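Local coordinates for Non-ribosomal peptide synthetase (Methanobrevibacter ruminantium, PDB 6VTJ), which probably releases a carrier-bound peptide by NAD(P)H-dependent reduction of its thioester, pairing a phosphopantetheine-bearing thiolation domain with a reductase domain, at residues 54-58 against 59-63; 401-405 against 406-410. All blocks are in the same frame, centred on the assembly; numbering follows the deposited sequence.

Overall arrangement
Both contacts are places where a helix ends and the chain turns away, one in the carrier domain, the other in what is probably the C-terminal part of the reductase. Contact 1 comes first along the chain: helix 46-58 ends in 54-58, and the chain continues through the loop 59-63 toward helix 65-70. Contact 2 follows far downstream, where helix 396-403 gives way to the loop 406-410 that leads into the short strand 411-412. Their centres lie 31 Å apart and their nearest atoms about 19 Å, and they share no helix or sheet. Helix 46-58 opens at S46, beside the bound 4'-phosphopantetheine, and its far end meets M426 and I434, consistent with a carrier domain packed against the reductase portion here.

Contact 1 of 2, residues 54-58 against 59-63; sequences IELLK and QGYSV
Q59, G60 and Y61 turn their N-H groups back to the carbonyls of E55, L57 and L56, three backbone bonds that tie the end of helix 46-58 to the residues that follow. Q59 N still reaches E55 O as a last helical turn would, at 3.2 Å. Beyond it G60 N turns back to L57 O (2.9 Å), while Y61 N donates to L56 O at 3.0 Å. The same L56 oxygen lies at the edge of the Y61 ring, 3.5 Å from CD2, and the phenol OH at the other end of the ring is bonded to E19 of helix 15-28.

Apolar contact closes the inner side. L56 and V63 cross at about a right angle, L56 CB touching V63 CG2 at 3.7 Å, and L57 CD2 reaches V63 CG2 from the next position, at 4.1 Å. That methyl of L57 also lies 3.4 Å from Y61 O.

A salt bridge within the helix joins K58 NZ to E55 OE2 at 3.6 Å, the lysine chain bending at chi3 (72°).

With G60 at positive phi as the C-prime residue, the paired 61-to-56 and 60-to-57 bonds make a Schellman motif, here ending a helix of the carrier domain.

Contact 2 of 2, residues 401-405 against 406-410; sequences DALNT and YGYGI
N404 reaches across the turn to the backbone of I410, and its amide grips both polar atoms of that residue. From CB the chain sets CG anti to the carbonyl carbon (chi1 -83°), which turns the amide toward the loop. CG itself comes 3.5 Å from I410 N. On one branch OD1 accepts from I410 N at 2.7 Å, the donor tilted 22° from the carbonyl plane, and also rests against I410 CB. On the other, ND2 donates to I410 O at 2.9 Å; the bond is nearly straight (172°), runs in the carbonyl plane onto a lone pair and lies in the plane of the asparagine amide. Two bonds to one residue hold the amide flat and fix its flip. An alanine here would remove both bonds and is likely to leave the N-H and C=O of I410 without these partners and the loop freer to shift.

The backbone of N404 serves the turn as well: its O accepts from G407 N and from a water that in turn accepts from G409 N. One residue earlier, L403 O takes Y406 N at 3.0 Å. L403 CD2 sits at the edge of the Y408 ring, 3.8 Å from CE2, and L403 CD1 meets I410 CD1 at 4.0 Å. T405 OG1 donates to A402 O and lies over one face of the Y406 ring, offset toward its rim.

The turn is wedged between two helices. Y406 packs on F481 and N485 of helix 474-485 and bonds D482 through OH; L403 and I410 rest on I343 and I346 of helix 338-349, whose K347 makes a cation-pi contact with Y408, and the chain then enters strand 411-412, paired in parallel with 351-352.

Contact 1 of 2, residues 54-58 against 59-63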
loop_
_atom_site.group_PDB
_atom_site.type_symbol
_atom_site.label_atom_id
_atom_site.label_comp_id
_atom_site.label_asym_id
_atom_site.label_seq_id
_atom_site.Cartn_x
_atom_site.Cartn_y
_atom_site.Cartn_z
ATOM N N ILE A 54 -3.864 -9.887 -21.096
ATOM C CA ILE A 54 -3.967 -9.203 -22.381
ATOM C C ILE A 54 -4.245 -10.206 -23.495
ATOM O O ILE A 54 -5.088 -9.969 -24.365
ATOM C CB ILE A 54 -2.693 -8.383 -22.653
ATOM C CG1 ILE A 54 -2.576 -7.246 -21.638
ATOM C CG2 ILE A 54 -2.688 -7.835 -24.092
ATOM C CD1 ILE A 54 -1.196 -6.639 -21.564
ATOM N N GLU A 55 -3.572 -11.360 -23.463
ATOM C CA GLU A 55 -3.787 -12.361 -24.503
ATOM C C GLU A 55 -5.204 -12.918 -24.458
ATOM O O GLU A 55 -5.834 -13.094 -25.507
ATOM C CB GLU A 55 -2.769 -13.491 -24.374
ATOM C CG GLU A 55 -1.452 -13.191 -25.036
ATOM C CD GLU A 55 -1.602 -12.794 -26.505
ATOM O OE1 GLU A 55 -2.456 -13.384 -27.204
ATOM O OE2 GLU A 55 -0.865 -11.883 -26.951
ATOM N N LEU A 56 -5.729 -13.195 -23.259
ATOM C CA LEU A 56 -7.115 -13.656 -23.159
ATOM C C LEU A 56 -8.106 -12.594 -23.630
ATOM O O LEU A 56 -9.162 -12.934 -24.180
ATOM C CB LEU A 56 -7.447 -14.069 -21.727
ATOM C CG LEU A 56 -6.736 -15.311 -21.198
ATOM C CD1 LEU A 56 -6.734 -15.333 -19.678
ATOM C CD2 LEU A 56 -7.376 -16.577 -21.782
ATOM N N LEU A 57 -7.802 -11.306 -23.401
ATOM C CA LEU A 57 -8.677 -10.239 -23.884
ATOM C C LEU A 57 -8.605 -10.122 -25.400
ATOM O O LEU A 57 -9.609 -9.809 -26.054
ATOM C CB LEU A 57 -8.304 -8.903 -23.235
ATOM C CG LEU A 57 -8.463 -8.658 -21.722
ATOM C CD1 LEU A 57 -7.834 -7.313 -21.334
ATOM C CD2 LEU A 57 -9.930 -8.726 -21.270
ATOM N N LYS A 58 -7.423 -10.362 -25.972
ATOM C CA LYS A 58 -7.270 -10.319 -27.421
ATOM C C LYS A 58 -8.094 -11.399 -28.101
ATOM O O LYS A 58 -8.584 -11.193 -29.216
ATOM C CB LYS A 58 -5.798 -10.458 -27.801
ATOM C CG LYS A 58 -5.066 -9.144 -27.825
ATOM C CD LYS A 58 -3.578 -9.310 -28.099
ATOM C CE LYS A 58 -3.303 -9.701 -29.533
ATOM N NZ LYS A 58 -1.845 -9.929 -29.767
ATOM N N GLN A 59 -8.255 -12.551 -27.450
ATOM C CA GLN A 59 -9.115 -13.627 -27.920
ATOM C C GLN A 59 -10.578 -13.387 -27.603
ATOM O O GLN A 59 -11.395 -14.293 -27.804
ATOM C CB GLN A 59 -8.685 -14.961 -27.308
ATOM C CG GLN A 59 -7.231 -15.284 -27.529
ATOM C CD GLN A 59 -6.950 -15.632 -28.964
ATOM O OE1 GLN A 59 -7.793 -16.211 -29.638
ATOM N NE2 GLN A 59 -5.759 -15.294 -29.439
ATOM N N GLY A 60 -10.924 -12.211 -27.086
ATOM C CA GLY A 60 -12.311 -11.887 -26.832
ATOM C C GLY A 60 -12.910 -12.497 -25.590
ATOM O O GLY A 60 -14.131 -12.664 -25.533
ATOM N N TYR A 61 -12.095 -12.843 -24.593
ATOM C CA TYR A 61 -12.605 -13.279 -23.299
ATOM C C TYR A 61 -12.690 -12.093 -22.346
ATOM O O TYR A 61 -11.944 -11.117 -22.477
ATOM C CB TYR A 61 -11.726 -14.382 -22.707
ATOM C CG TYR A 61 -11.816 -15.667 -23.504
ATOM C CD1 TYR A 61 -12.967 -16.449 -23.465
ATOM C CD2 TYR A 61 -10.765 -16.080 -24.323
ATOM C CE1 TYR A 61 -13.065 -17.603 -24.206
ATOM C CE2 TYR A 61 -10.853 -17.237 -25.069
ATOM C CZ TYR A 61 -12.004 -17.998 -25.009
ATOM O OH TYR A 61 -12.100 -19.163 -25.749
ATOM N N SER A 62 -13.632 -12.161 -21.404
ATOM C CA SER A 62 -13.792 -11.114 -20.394
ATOM C C SER A 62 -13.130 -11.598 -19.109
ATOM O O SER A 62 -13.665 -12.453 -18.405
ATOM C CB SER A 62 -15.259 -10.762 -20.182
ATOM O OG SER A 62 -15.722 -9.935 -21.239
ATOM N N VAL A 63 -11.940 -11.068 -18.825
ATOM C CA VAL A 63 -11.185 -11.411 -17.628
ATOM C C VAL A 63 -10.546 -10.144 -17.092
ATOM O O VAL A 63 -10.369 -9.154 -17.805
ATOM C CB VAL A 63 -10.073 -12.461 -17.867
ATOM C CG1 VAL A 63 -10.638 -13.848 -17.881
ATOM C CG2 VAL A 63 -9.289 -12.157 -19.142
#

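Contact 2 of 2, residues 401-405 against 406-410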
loop_
_atom_site.group_PDB
_atom_site.type_symbol
_atom_site.label_atom_id
_atom_site.label_comp_id
_atom_site.label_asym_id
_atom_site.label_seq_id
_atom_site.Cartn_x
_atom_site.Cartn_y
_atom_site.Cartn_z
ATOM N N ASP A 401 -2.463 17.794 -17.231
ATOM C CA ASP A 401 -1.983 19.136 -17.542
ATOM C C ASP A 401 -0.490 19.242 -17.287
ATOM O O ASP A 401 0.242 19.831 -18.093
ATOM C CB ASP A 401 -2.728 20.195 -16.725
ATOM C CG ASP A 401 -4.174 20.385 -17.181
ATOM O OD1 ASP A 401 -4.561 19.806 -18.225
ATOM O OD2 ASP A 401 -4.935 21.083 -16.467
ATOM N N ALA A 402 -0.019 18.665 -16.172
ATOM C CA ALA A 402 1.424 18.653 -15.910
ATOM C C ALA A 402 2.188 17.801 -16.931
ATOM O O ALA A 402 3.271 18.186 -17.389
ATOM C CB ALA A 402 1.691 18.150 -14.493
ATOM N N LEU A 403 1.659 16.630 -17.281
ATOM C CA LEU A 403 2.367 15.766 -18.223
ATOM C C LEU A 403 2.447 16.396 -19.610
ATOM O O LEU A 403 3.456 16.252 -20.304
ATOM C CB LEU A 403 1.690 14.406 -18.306
ATOM C CG LEU A 403 2.172 13.388 -17.284
ATOM C CD1 LEU A 403 1.363 12.113 -17.449
ATOM C CD2 LEU A 403 3.673 13.139 -17.444
ATOM N N ASN A 404 1.410 17.115 -20.031
ATOM C CA ASN A 404 1.424 17.677 -21.380
ATOM C C ASN A 404 2.436 18.808 -21.561
ATOM O O ASN A 404 2.686 19.207 -22.705
ATOM C CB ASN A 404 0.029 18.167 -21.765
ATOM C CG ASN A 404 -0.842 17.057 -22.276
ATOM O OD1 ASN A 404 -0.349 15.981 -22.608
ATOM N ND2 ASN A 404 -2.145 17.302 -22.351
ATOM N N THR A 405 3.020 19.350 -20.488
ATOM C CA THR A 405 4.093 20.318 -20.706
ATOM C C THR A 405 5.356 19.661 -21.253
ATOM O O THR A 405 6.272 20.371 -21.681
ATOM C CB THR A 405 4.414 21.089 -19.420
ATOM O OG1 THR A 405 5.089 20.228 -18.495
ATOM C CG2 THR A 405 3.148 21.625 -18.783
ATOM N N TYR A 406 5.421 18.334 -21.270
ATOM C CA TYR A 406 6.501 17.615 -21.932
ATOM C C TYR A 406 6.205 17.324 -23.397
ATOM O O TYR A 406 7.015 16.666 -24.054
ATOM C CB TYR A 406 6.796 16.304 -21.191
ATOM C CG TYR A 406 7.107 16.537 -19.735
ATOM C CD1 TYR A 406 8.365 16.984 -19.337
ATOM C CD2 TYR A 406 6.138 16.352 -18.762
ATOM C CE1 TYR A 406 8.647 17.232 -18.007
ATOM C CE2 TYR A 406 6.411 16.599 -17.427
ATOM C CZ TYR A 406 7.663 17.032 -17.058
ATOM O OH TYR A 406 7.927 17.260 -15.737
ATOM N N GLY A 407 5.063 17.778 -23.910
ATOM C CA GLY A 407 4.686 17.519 -25.283
ATOM C C GLY A 407 4.023 16.189 -25.543
ATOM O O GLY A 407 4.004 15.745 -26.692
ATOM N N TYR A 408 3.460 15.531 -24.521
ATOM C CA TYR A 408 2.865 14.212 -24.739
ATOM C C TYR A 408 1.501 14.260 -25.421
ATOM O O TYR A 408 1.032 13.218 -25.895
ATOM C CB TYR A 408 2.739 13.452 -23.416
ATOM C CG TYR A 408 4.063 13.130 -22.771
ATOM C CD1 TYR A 408 5.198 12.873 -23.539
ATOM C CD2 TYR A 408 4.181 13.089 -21.395
ATOM C CE1 TYR A 408 6.422 12.581 -22.937
ATOM C CE2 TYR A 408 5.389 12.801 -20.787
ATOM C CZ TYR A 408 6.504 12.548 -21.559
ATOM O OH TYR A 408 7.693 12.262 -20.927
ATOM N N GLY A 409 0.840 15.417 -25.457
ATOM C CA GLY A 409 -0.407 15.551 -26.197
ATOM C C GLY A 409 -1.547 14.667 -25.732
ATOM O O GLY A 409 -2.391 14.277 -26.551
ATOM N N ILE A 410 -1.612 14.359 -24.434
ATOM C CA ILE A 410 -2.667 13.501 -23.904
ATOM C C ILE A 410 -3.991 14.253 -23.900
ATOM O O ILE A 410 -4.056 15.420 -23.495
ATOM C CB ILE A 410 -2.294 13.031 -22.490
ATOM C CG1 ILE A 410 -0.968 12.255 -22.515
ATOM C CG2 ILE A 410 -3.476 12.259 -21.826
ATOM C CD1 ILE A 410 -0.260 12.236 -21.151
HETATM O O HOH W 1 1.382 18.324 -24.922
#